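Local coordinates for oxidoreductase (Bordetella pertussis, PDB 3Q2K), which probably catalyses the NAD-dependent oxidation of UDP-N-acetylglucosaminuronic acid, a step in the biosynthesis of 2,3-diacetamido-2,3-dideoxy-D-mannuronic acid, at residues C[44-49]-C[321-325]; C[148-154]-C[339-345]; C[226-230]-C[242-246]. One frame throughout, in Å; residues are numbered along the deposited sequence.

Contact 1: residues C[44-49]-C[321-325]; sequences NHIGAI and HPLYY. With NAI (1,4-dihydronicotinamide adenine dinucleotide), chain U.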
loop_
_atom_site.group_PDB
_atom_site.type_symbol
_atom_site.label_atom_id
_atom_site.label_comp_id
_atom_site.label_asym_id
_atom_site.label_seq_id
_atom_site.Cartn_x
_atom_site.Cartn_y
_atom_site.Cartn_z
ATOM N N ASN C 44 -39.084 -2.916 27.993
ATOM C CA ASN C 44 -39.093 -1.456 27.956
ATOM C C ASN C 44 -39.994 -0.970 26.835
ATOM O O ASN C 44 -40.506 0.147 26.879
ATOM C CB ASN C 44 -37.699 -0.870 27.731
ATOM C CG ASN C 44 -36.660 -1.542 28.596
ATOM O OD1 ASN C 44 -35.928 -0.877 29.324
ATOM N ND2 ASN C 44 -36.619 -2.869 28.541
ATOM N N HIS C 45 -40.148 -1.806 25.810
ATOM C CA HIS C 45 -40.974 -1.374 24.692
ATOM C C HIS C 45 -42.406 -1.460 25.196
ATOM O O HIS C 45 -43.088 -0.434 25.262
ATOM C CB HIS C 45 -40.748 -2.245 23.459
ATOM C CG HIS C 45 -39.458 -1.938 22.769
ATOM N ND1 HIS C 45 -39.342 -0.910 21.858
ATOM C CD2 HIS C 45 -38.220 -2.471 22.906
ATOM C CE1 HIS C 45 -38.092 -0.837 21.443
ATOM N NE2 HIS C 45 -37.395 -1.783 22.049
ATOM N N ILE C 46 -42.822 -2.673 25.548
ATOM C CA ILE C 46 -44.144 -2.920 26.124
ATOM C C ILE C 46 -44.508 -1.819 27.120
ATOM O O ILE C 46 -45.576 -1.218 27.048
ATOM C CB ILE C 46 -44.170 -4.235 26.921
ATOM C CG1 ILE C 46 -44.104 -5.453 26.004
ATOM C CG2 ILE C 46 -45.441 -4.347 27.761
ATOM C CD1 ILE C 46 -43.715 -6.660 26.839
ATOM N N GLY C 47 -43.631 -1.527 28.072
ATOM C CA GLY C 47 -43.906 -0.430 28.990
ATOM C C GLY C 47 -43.828 0.991 28.468
ATOM O O GLY C 47 -44.399 1.920 29.042
ATOM N N ALA C 48 -43.092 1.206 27.384
ATOM C CA ALA C 48 -43.044 2.565 26.862
ATOM C C ALA C 48 -44.365 2.754 26.132
ATOM O O ALA C 48 -45.004 3.799 26.254
ATOM C CB ALA C 48 -41.867 2.788 25.925
ATOM N N ILE C 49 -44.770 1.728 25.390
ATOM C CA ILE C 49 -45.984 1.838 24.586
ATOM C C ILE C 49 -47.175 2.103 25.500
ATOM O O ILE C 49 -48.004 2.972 25.226
ATOM C CB ILE C 49 -46.266 0.583 23.753
ATOM C CG1 ILE C 49 -45.333 0.581 22.540
ATOM C CG2 ILE C 49 -47.724 0.616 23.313
ATOM C CD1 ILE C 49 -45.103 -0.766 21.882
ATOM N N HIS C 321 -36.672 4.394 26.675
ATOM C CA HIS C 321 -37.590 4.269 25.551
ATOM C C HIS C 321 -38.837 5.152 25.619
ATOM O O HIS C 321 -39.313 5.582 24.568
ATOM C CB HIS C 321 -37.954 2.806 25.287
ATOM C CG HIS C 321 -36.785 1.939 24.943
ATOM N ND1 HIS C 321 -35.888 1.493 25.890
ATOM C CD2 HIS C 321 -36.408 1.378 23.769
ATOM C CE1 HIS C 321 -35.005 0.699 25.312
ATOM N NE2 HIS C 321 -35.272 0.647 24.019
ATOM N N PRO C 322 -39.378 5.427 26.819
ATOM C CA PRO C 322 -40.639 6.167 26.877
ATOM C C PRO C 322 -40.534 7.471 26.093
ATOM O O PRO C 322 -41.438 7.848 25.342
ATOM C CB PRO C 322 -40.869 6.425 28.376
ATOM C CG PRO C 322 -39.636 5.914 29.070
ATOM C CD PRO C 322 -39.022 4.896 28.145
ATOM N N LEU C 323 -39.411 8.157 26.275
ATOM C CA LEU C 323 -39.121 9.383 25.539
ATOM C C LEU C 323 -38.961 9.210 24.032
ATOM O O LEU C 323 -39.416 10.047 23.253
ATOM C CB LEU C 323 -37.823 9.964 26.094
ATOM C CG LEU C 323 -38.135 10.747 27.366
ATOM C CD1 LEU C 323 -36.879 10.869 28.217
ATOM C CD2 LEU C 323 -38.711 12.076 26.888
ATOM N N TYR C 324 -38.280 8.148 23.612
ATOM C CA TYR C 324 -38.140 7.924 22.177
ATOM C C TYR C 324 -39.509 7.755 21.529
ATOM O O TYR C 324 -39.722 8.149 20.382
ATOM C CB TYR C 324 -37.282 6.689 21.888
ATOM C CG TYR C 324 -37.074 6.395 20.413
ATOM C CD1 TYR C 324 -37.943 5.560 19.726
ATOM C CD2 TYR C 324 -36.025 6.959 19.699
ATOM C CE1 TYR C 324 -37.763 5.273 18.383
ATOM C CE2 TYR C 324 -35.842 6.688 18.351
ATOM C CZ TYR C 324 -36.729 5.863 17.694
ATOM O OH TYR C 324 -36.562 5.553 16.363
ATOM N N TYR C 325 -40.432 7.086 22.210
ATOM C CA TYR C 325 -41.649 6.713 21.501
ATOM C C TYR C 325 -42.517 7.948 21.316
ATOM O O TYR C 325 -43.337 7.987 20.401
ATOM C CB TYR C 325 -42.439 5.648 22.258
ATOM C CG TYR C 325 -42.182 4.232 21.805
ATOM C CD1 TYR C 325 -42.889 3.660 20.753
ATOM C CD2 TYR C 325 -41.258 3.450 22.477
ATOM C CE1 TYR C 325 -42.661 2.348 20.373
ATOM C CE2 TYR C 325 -41.024 2.143 22.101
ATOM C CZ TYR C 325 -41.728 1.591 21.054
ATOM O OH TYR C 325 -41.459 0.283 20.711
HETATM P PA NAI U . -32.718 -11.203 23.487
HETATM O O1A NAI U . -32.083 -12.529 23.328
HETATM O O2A NAI U . -33.085 -11.036 25.048
HETATM O O5B NAI U . -34.234 -11.085 22.952
HETATM C C5B NAI U . -34.357 -11.971 21.845
HETATM C C4B NAI U . -35.785 -12.348 21.469
HETATM O O4B NAI U . -35.912 -12.407 20.042
HETATM C C3B NAI U . -35.821 -13.768 22.067
HETATM O O3B NAI U . -37.026 -13.882 22.829
HETATM C C2B NAI U . -35.703 -14.614 20.768
HETATM O O2B NAI U . -36.409 -15.855 20.844
HETATM C C1B NAI U . -36.511 -13.693 19.827
HETATM N N9A NAI U . -36.283 -14.139 18.463
HETATM C C8A NAI U . -35.184 -14.754 17.950
HETATM N N7A NAI U . -35.401 -14.957 16.680
HETATM C C5A NAI U . -36.620 -14.515 16.295
HETATM C C6A NAI U . -37.360 -14.461 15.097
HETATM N N6A NAI U . -36.853 -14.934 13.900
HETATM N N1A NAI U . -38.562 -13.895 15.148
HETATM C C2A NAI U . -39.057 -13.384 16.263
HETATM N N3A NAI U . -38.399 -13.417 17.402
HETATM C C4A NAI U . -37.186 -13.950 17.452
HETATM O O3 NAI U . -31.649 -10.017 23.343
HETATM P PN NAI U . -32.214 -8.519 23.466
HETATM O O1N NAI U . -31.269 -7.941 24.535
HETATM O O2N NAI U . -33.633 -8.211 23.986
HETATM O O5D NAI U . -31.803 -7.802 22.075
HETATM C C5D NAI U . -32.702 -6.720 21.875
HETATM C C4D NAI U . -32.468 -6.079 20.502
HETATM O O4D NAI U . -32.600 -4.703 20.917
HETATM C C3D NAI U . -31.022 -6.233 19.988
HETATM O O3D NAI U . -30.781 -5.553 18.762
HETATM C C2D NAI U . -30.285 -5.400 21.056
HETATM O O2D NAI U . -29.137 -4.841 20.426
HETATM C C1D NAI U . -31.271 -4.212 21.170
HETATM N N1N NAI U . -31.285 -3.595 22.494
HETATM C C2N NAI U . -31.354 -2.282 22.541
HETATM C C3N NAI U . -31.374 -1.670 23.787
HETATM C C7N NAI U . -31.432 -0.199 23.864
HETATM O O7N NAI U . -31.046 0.360 24.870
HETATM N N7N NAI U . -31.886 0.477 22.790
HETATM C C4N NAI U . -31.297 -2.447 24.942
HETATM C C5N NAI U . -31.208 -3.819 24.804
HETATM C C6N NAI U . -31.217 -4.386 23.544
#
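His45 and His321 both hold CG anti to the carbonyl carbon and beside the backbone N (chi1 -75° and -61°), which brings their imidazoles together between helices 42-50 and 321-333. The edge of His321 is turned toward the face of His45, with His321 CD2 3.6 Å from His45 CE1. Ring centroids 4.6 Å apart and planes inclined at 60° identify a tilted edge-to-face pair. Tyr325 comes to the rim of the same imidazole: its OH and His45 ND1 share a hydrogen bond of 2.7 Å, the two rings standing almost perpendicular. This aromatic cluster bridges the two halves of a GFO/IDH/MocA-type oxidoreductase, joining the first helix of the NAD-binding Rossmann domain to a helix of the C-terminal alpha/beta domain. Close helix packing is evident at Ala48, whose CA lies 4.3 Å from the CA of Pro322; its CB also touches Tyr325 CD2 at 3.6 Å. Ile49 covers one face of the tyrosine, CG1 sitting 4.2 Å from the Tyr325 centroid in a CH-pi contact. At the cofactor end, Asn44 CB packs 3.5 Å from His321 ND1, a buried nitrogen for which the model has no polar partner. His45 NE2 and His321 NE2 each hydrogen-bond to Glu122 OE1, and OE2 of Glu122 hydrogen-bonds to NADH. His321 NE2 itself approaches the nicotinamide N7N to 3.6 Å.

Contact 2: residues C[148-154]-C[339-345]; sequences VVKQNRR and ETDGREG. With NAI (1,4-dihydronicotinamide adenine dinucleotide), chain U.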
loop_
_atom_site.group_PDB
_atom_site.type_symbol
_atom_site.label_atom_id
_atom_site.label_comp_id
_atom_site.label_asym_id
_atom_site.label_seq_id
_atom_site.Cartn_x
_atom_site.Cartn_y
_atom_site.Cartn_z
ATOM N N VAL C 148 -35.126 4.177 13.765
ATOM C CA VAL C 148 -34.119 3.392 14.460
ATOM C C VAL C 148 -34.018 3.890 15.905
ATOM O O VAL C 148 -33.912 5.080 16.188
ATOM C CB VAL C 148 -32.759 3.489 13.747
ATOM C CG1 VAL C 148 -31.686 2.746 14.546
ATOM C CG2 VAL C 148 -32.920 3.009 12.303
ATOM N N VAL C 149 -34.054 2.983 16.873
ATOM C CA VAL C 149 -34.146 3.441 18.261
ATOM C C VAL C 149 -32.808 4.033 18.669
ATOM O O VAL C 149 -31.806 3.332 18.643
ATOM C CB VAL C 149 -34.498 2.284 19.209
ATOM C CG1 VAL C 149 -34.350 2.710 20.657
ATOM C CG2 VAL C 149 -35.921 1.842 18.921
ATOM N N LYS C 150 -32.761 5.310 19.024
ATOM C CA LYS C 150 -31.511 5.832 19.541
ATOM C C LYS C 150 -31.894 6.687 20.735
ATOM O O LYS C 150 -31.859 7.915 20.641
ATOM C CB LYS C 150 -30.774 6.666 18.488
ATOM C CG LYS C 150 -29.339 6.241 18.280
ATOM C CD LYS C 150 -29.345 5.070 17.324
ATOM C CE LYS C 150 -27.908 4.705 16.962
ATOM N NZ LYS C 150 -27.410 3.384 17.437
ATOM N N GLN C 151 -32.206 6.052 21.862
ATOM C CA GLN C 151 -32.881 6.810 22.908
ATOM C C GLN C 151 -32.006 7.882 23.532
ATOM O O GLN C 151 -32.548 8.888 23.988
ATOM C CB GLN C 151 -33.617 5.958 23.951
ATOM C CG GLN C 151 -32.730 5.186 24.927
ATOM C CD GLN C 151 -32.339 3.835 24.369
ATOM O OE1 GLN C 151 -32.237 3.658 23.151
ATOM N NE2 GLN C 151 -32.174 2.859 25.254
ATOM N N ASN C 152 -30.689 7.701 23.530
ATOM C CA ASN C 152 -29.872 8.629 24.305
ATOM C C ASN C 152 -29.961 10.006 23.668
ATOM O O ASN C 152 -29.649 11.013 24.300
ATOM C CB ASN C 152 -28.393 8.223 24.341
ATOM C CG ASN C 152 -28.127 7.032 25.247
ATOM O OD1 ASN C 152 -29.037 6.384 25.764
ATOM N ND2 ASN C 152 -26.856 6.690 25.387
ATOM N N ARG C 153 -30.425 10.047 22.424
ATOM C CA ARG C 153 -30.534 11.355 21.789
ATOM C C ARG C 153 -31.482 12.292 22.538
ATOM O O ARG C 153 -31.396 13.520 22.451
ATOM C CB ARG C 153 -30.921 11.209 20.316
ATOM C CG ARG C 153 -29.801 10.776 19.402
ATOM C CD ARG C 153 -30.302 10.785 17.965
ATOM N NE ARG C 153 -29.325 10.259 17.015
ATOM C CZ ARG C 153 -29.322 10.532 15.713
ATOM N NH1 ARG C 153 -30.223 11.339 15.175
ATOM N NH2 ARG C 153 -28.406 10.004 14.918
ATOM N N ARG C 154 -32.399 11.712 23.302
ATOM C CA ARG C 154 -33.401 12.525 23.972
ATOM C C ARG C 154 -32.881 12.903 25.347
ATOM O O ARG C 154 -33.509 13.708 26.025
ATOM C CB ARG C 154 -34.720 11.767 24.126
ATOM C CG ARG C 154 -35.342 11.262 22.835
ATOM C CD ARG C 154 -35.576 12.368 21.814
ATOM N NE ARG C 154 -36.241 13.538 22.377
ATOM C CZ ARG C 154 -35.931 14.786 22.046
ATOM N NH1 ARG C 154 -36.574 15.803 22.602
ATOM N NH2 ARG C 154 -34.969 15.016 21.164
ATOM N N GLU C 339 -36.907 11.717 14.614
ATOM C CA GLU C 339 -35.569 12.122 15.037
ATOM C C GLU C 339 -34.436 11.230 14.524
ATOM O O GLU C 339 -33.311 11.683 14.314
ATOM C CB GLU C 339 -35.530 12.161 16.565
ATOM C CG GLU C 339 -34.189 12.555 17.174
ATOM C CD GLU C 339 -34.306 12.741 18.676
ATOM O OE1 GLU C 339 -34.605 11.758 19.389
ATOM O OE2 GLU C 339 -34.116 13.883 19.144
ATOM N N THR C 340 -34.728 9.949 14.325
ATOM C CA THR C 340 -33.746 8.975 13.863
ATOM C C THR C 340 -34.492 8.008 12.952
ATOM O O THR C 340 -34.975 6.970 13.406
ATOM C CB THR C 340 -33.079 8.177 15.008
ATOM O OG1 THR C 340 -32.587 9.069 16.016
ATOM C CG2 THR C 340 -31.884 7.364 14.501
ATOM N N ASP C 341 -34.596 8.393 11.683
ATOM C CA ASP C 341 -35.050 7.504 10.620
ATOM C C ASP C 341 -33.919 6.611 10.117
ATOM O O ASP C 341 -32.817 6.582 10.674
ATOM C CB ASP C 341 -35.730 8.255 9.466
ATOM C CG ASP C 341 -34.765 9.020 8.575
ATOM O OD1 ASP C 341 -35.229 9.531 7.533
ATOM O OD2 ASP C 341 -33.557 9.124 8.880
ATOM N N GLY C 342 -34.244 5.852 9.076
ATOM C CA GLY C 342 -33.327 4.919 8.438
ATOM C C GLY C 342 -31.972 5.536 8.165
ATOM O O GLY C 342 -30.968 4.956 8.570
ATOM N N ARG C 343 -31.941 6.695 7.511
ATOM C CA ARG C 343 -30.675 7.309 7.108
ATOM C C ARG C 343 -29.867 7.843 8.284
ATOM O O ARG C 343 -28.640 7.737 8.318
ATOM C CB ARG C 343 -30.899 8.444 6.109
ATOM C CG ARG C 343 -31.409 7.925 4.774
ATOM C CD ARG C 343 -31.940 9.027 3.875
ATOM N NE ARG C 343 -31.983 8.468 2.525
ATOM C CZ ARG C 343 -32.971 7.720 2.047
ATOM N NH1 ARG C 343 -34.027 7.415 2.783
ATOM N NH2 ARG C 343 -32.913 7.227 0.820
ATOM N N GLU C 344 -30.562 8.443 9.245
ATOM C CA GLU C 344 -29.970 8.736 10.546
ATOM C C GLU C 344 -29.183 7.537 11.076
ATOM O O GLU C 344 -28.062 7.681 11.568
ATOM C CB GLU C 344 -31.088 9.027 11.546
ATOM C CG GLU C 344 -30.963 10.339 12.285
ATOM C CD GLU C 344 -30.111 11.309 11.502
ATOM O OE1 GLU C 344 -29.138 11.782 12.110
ATOM O OE2 GLU C 344 -30.353 11.549 10.301
ATOM N N GLY C 345 -29.779 6.357 10.932
ATOM C CA GLY C 345 -29.263 5.093 11.459
ATOM C C GLY C 345 -28.126 4.539 10.623
ATOM O O GLY C 345 -27.230 3.889 11.159
HETATM P PA NAI U . -32.718 -11.203 23.487
HETATM O O1A NAI U . -32.083 -12.529 23.328
HETATM O O2A NAI U . -33.085 -11.036 25.048
HETATM O O5B NAI U . -34.234 -11.085 22.952
HETATM C C5B NAI U . -34.357 -11.971 21.845
HETATM C C4B NAI U . -35.785 -12.348 21.469
HETATM O O4B NAI U . -35.912 -12.407 20.042
HETATM C C3B NAI U . -35.821 -13.768 22.067
HETATM O O3B NAI U . -37.026 -13.882 22.829
HETATM C C2B NAI U . -35.703 -14.614 20.768
HETATM O O2B NAI U . -36.409 -15.855 20.844
HETATM C C1B NAI U . -36.511 -13.693 19.827
HETATM N N9A NAI U . -36.283 -14.139 18.463
HETATM C C8A NAI U . -35.184 -14.754 17.950
HETATM N N7A NAI U . -35.401 -14.957 16.680
HETATM C C5A NAI U . -36.620 -14.515 16.295
HETATM C C6A NAI U . -37.360 -14.461 15.097
HETATM N N6A NAI U . -36.853 -14.934 13.900
HETATM N N1A NAI U . -38.562 -13.895 15.148
HETATM C C2A NAI U . -39.057 -13.384 16.263
HETATM N N3A NAI U . -38.399 -13.417 17.402
HETATM C C4A NAI U . -37.186 -13.950 17.452
HETATM O O3 NAI U . -31.649 -10.017 23.343
HETATM P PN NAI U . -32.214 -8.519 23.466
HETATM O O1N NAI U . -31.269 -7.941 24.535
HETATM O O2N NAI U . -33.633 -8.211 23.986
HETATM O O5D NAI U . -31.803 -7.802 22.075
HETATM C C5D NAI U . -32.702 -6.720 21.875
HETATM C C4D NAI U . -32.468 -6.079 20.502
HETATM O O4D NAI U . -32.600 -4.703 20.917
HETATM C C3D NAI U . -31.022 -6.233 19.988
HETATM O O3D NAI U . -30.781 -5.553 18.762
HETATM C C2D NAI U . -30.285 -5.400 21.056
HETATM O O2D NAI U . -29.137 -4.841 20.426
HETATM C C1D NAI U . -31.271 -4.212 21.170
HETATM N N1N NAI U . -31.285 -3.595 22.494
HETATM C C2N NAI U . -31.354 -2.282 22.541
HETATM C C3N NAI U . -31.374 -1.670 23.787
HETATM C C7N NAI U . -31.432 -0.199 23.864
HETATM O O7N NAI U . -31.046 0.360 24.870
HETATM N N7N NAI U . -31.886 0.477 22.790
HETATM C C4N NAI U . -31.297 -2.447 24.942
HETATM C C5N NAI U . -31.208 -3.819 24.804
HETATM C C6N NAI U . -31.217 -4.386 23.544
#
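Val148 N donates to Thr340 O at 2.8 Å and nearly straight (173°), the backbone hydrogen bond that ties the end of strand 146-148, an edge strand of the Rossmann sheet within this chain, to the turn leading into helix 342-361. That helix starts with an N-cap: Asp341 OD2 accepts from Glu344 N at 3.1 Å. Apolar contact supports the backbone link, since Thr340 CG2 lies against Val148 CB, while Val148 CG2 reaches the start of the helix at Gly342 and Gly345.

Charged contacts come next. The Arg153 chain is extended from CG to NE, which carries its guanidinium across Thr340 to Glu344. Arg153 NH1 donates to Glu344 OE1 at 3.3 Å, a salt bridge, with a weaker bond to the same oxygen from NH2. The carboxylate is turned 72° from the guanidinium plane and OE1 is met on its anti side, so the pairing is not a flat two-oxygen fork. Thr340 CG2 lies 4.2 Å above the centre of the Arg153 guanidinium plane. The stronger partner of Arg153 is Asp214, which takes NE, and Trp218 adds a cation-pi contact. Arg154 NH2 and Glu339 OE2 form a second salt bridge, although its modelled length is doubtfully short.

Hydrogen bonds to the cofactor come from Gln151, whose amide pairs with the nicotinamide carboxamide: Gln151 OE1 accepts from N7N at 3.2 Å, and Gln151 NE2 donates to O7N at 2.8 Å.

Contact 3: residues C[226-230]-C[242-246]; sequences VYAYT and TGVAA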
loop_
_atom_site.group_PDB
_atom_site.type_symbol
_atom_site.label_atom_id
_atom_site.label_comp_id
_atom_site.label_asym_id
_atom_site.label_seq_id
_atom_site.Cartn_x
_atom_site.Cartn_y
_atom_site.Cartn_z
ATOM N N VAL C 226 -11.521 7.111 9.945
ATOM C CA VAL C 226 -11.169 6.503 11.226
ATOM C C VAL C 226 -9.974 5.580 11.070
ATOM O O VAL C 226 -9.745 5.023 9.993
ATOM C CB VAL C 226 -12.286 5.653 11.868
ATOM C CG1 VAL C 226 -13.589 6.420 11.759
ATOM C CG2 VAL C 226 -12.436 4.316 11.154
ATOM N N TYR C 227 -9.232 5.424 12.160
ATOM C CA TYR C 227 -8.342 4.266 12.256
ATOM C C TYR C 227 -8.657 3.541 13.560
ATOM O O TYR C 227 -8.798 4.179 14.608
ATOM C CB TYR C 227 -6.869 4.698 12.270
ATOM C CG TYR C 227 -5.991 3.475 12.214
ATOM C CD1 TYR C 227 -5.574 2.963 10.994
ATOM C CD2 TYR C 227 -5.766 2.725 13.363
ATOM C CE1 TYR C 227 -4.815 1.818 10.941
ATOM C CE2 TYR C 227 -4.993 1.576 13.327
ATOM C CZ TYR C 227 -4.549 1.123 12.101
ATOM O OH TYR C 227 -3.785 -0.015 11.997
ATOM N N ALA C 228 -8.790 2.222 13.497
ATOM C CA ALA C 228 -9.140 1.495 14.724
ATOM C C ALA C 228 -8.266 0.282 14.981
ATOM O O ALA C 228 -7.808 -0.358 14.034
ATOM C CB ALA C 228 -10.610 1.039 14.698
ATOM N N TYR C 229 -8.069 -0.024 16.258
ATOM C CA TYR C 229 -7.553 -1.320 16.691
ATOM C C TYR C 229 -8.676 -1.945 17.517
ATOM O O TYR C 229 -9.251 -1.286 18.393
ATOM C CB TYR C 229 -6.371 -1.149 17.650
ATOM C CG TYR C 229 -5.107 -0.489 17.135
ATOM C CD1 TYR C 229 -4.157 -1.241 16.464
ATOM C CD2 TYR C 229 -4.819 0.839 17.403
ATOM C CE1 TYR C 229 -2.975 -0.683 16.034
ATOM C CE2 TYR C 229 -3.649 1.421 16.955
ATOM C CZ TYR C 229 -2.724 0.640 16.300
ATOM O OH TYR C 229 -1.569 1.223 15.838
ATOM N N THR C 230 -8.990 -3.211 17.256
ATOM C CA THR C 230 -9.892 -3.896 18.184
ATOM C C THR C 230 -9.307 -5.257 18.539
ATOM O O THR C 230 -8.410 -5.752 17.853
ATOM C CB THR C 230 -11.303 -4.088 17.614
ATOM O OG1 THR C 230 -11.261 -5.053 16.555
ATOM C CG2 THR C 230 -11.920 -2.753 17.187
ATOM N N THR C 242 -12.955 -5.234 23.214
ATOM C CA THR C 242 -12.206 -4.042 23.575
ATOM C C THR C 242 -11.707 -3.398 22.291
ATOM O O THR C 242 -11.266 -4.093 21.369
ATOM C CB THR C 242 -10.970 -4.558 24.332
ATOM O OG1 THR C 242 -11.418 -5.254 25.500
ATOM C CG2 THR C 242 -10.030 -3.426 24.673
ATOM N N GLY C 243 -11.740 -2.072 22.248
ATOM C CA GLY C 243 -11.103 -1.372 21.146
ATOM C C GLY C 243 -11.002 0.127 21.301
ATOM O O GLY C 243 -11.493 0.737 22.252
ATOM N N VAL C 244 -10.307 0.698 20.326
ATOM C CA VAL C 244 -10.100 2.145 20.237
ATOM C C VAL C 244 -10.191 2.564 18.766
ATOM O O VAL C 244 -9.678 1.855 17.896
ATOM C CB VAL C 244 -8.730 2.532 20.860
ATOM C CG1 VAL C 244 -7.552 1.966 20.086
ATOM C CG2 VAL C 244 -8.538 4.036 20.820
ATOM N N ALA C 245 -10.809 3.709 18.490
ATOM C CA ALA C 245 -10.777 4.337 17.170
ATOM C C ALA C 245 -10.239 5.755 17.246
ATOM O O ALA C 245 -10.690 6.500 18.124
ATOM C CB ALA C 245 -12.160 4.371 16.520
ATOM N N ALA C 246 -9.328 6.099 16.330
ATOM C CA ALA C 246 -8.852 7.472 16.167
ATOM C C ALA C 246 -9.747 8.075 15.091
ATOM O O ALA C 246 -10.032 7.422 14.086
ATOM C CB ALA C 246 -7.372 7.490 15.725
#
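Tyr227 O accepts from Ala246 N at 2.6 Å, with an N-H...O angle of 163°, and also has a CA-H...O contact with Ala245, whose CA is 3.2 Å from the oxygen. The return bond, Tyr227 N to Ala246 O, closes the first antiparallel hydrogen-bonded pair. Tyr229 and Val244 repeat the pattern: Tyr229 N to Val244 O and Val244 N to Tyr229 O are both 3.0 Å. Between and beyond these come the non-hydrogen-bonded pairs Ala228-Ala245 and Thr230-Gly243, each with CA atoms only 4.1 Å apart. This alternation, and strand directions 166° apart, define the regular ladder of a beta hairpin, strands 223-231 and 242-249.

Side chains separate by face. Ala228 CB meets Ala245 CB on the face shared with Thr230. On the other, Tyr229 and Val244 run side by side, with Val244 CG1 at the edge of the tyrosine ring, 4.0 Å from Tyr229 CD2. Tyr229 places CG anti to the carbonyl carbon (chi1 -64°), and one face of its ring receives Tyr227 CE2, 3.8 Å above the plane.

Tyr227 stacks on Tyr227 of the third subunit, and Tyr229 OH hydrogen-bonds with Ser225 OG of that subunit, so the tyrosine face forms part of an interface. Helix 342-361 lies against Val226, Ala228 and Thr230; in the sheet, strand 223-231 has short strand 365-366 as its other neighbour, and strand 242-249 has strand 254-260.

Overall arrangement
Contact 2 lies deepest, its centre about 6 Å from the centre of the chain; the centres of contacts 1 and 3 lie about 14 Å and 20 Å from it. All three are buried, but contact 3 owes part of its burial to another subunit. Contact 1 joins helices 42-50 and 321-333, contact 2 the end of strand 146-148 and its following loop to the start of helix 342-361. Both touch NADH, and they meet where Tyr324 OH probably hydrogen-bonds Val148 O. Helix 342-361 also packs on the hairpin of contact 3. Chemistry follows place: aromatic rings between helices, salt bridges at a capped helix start, and a backbone ladder away from the ligand sites.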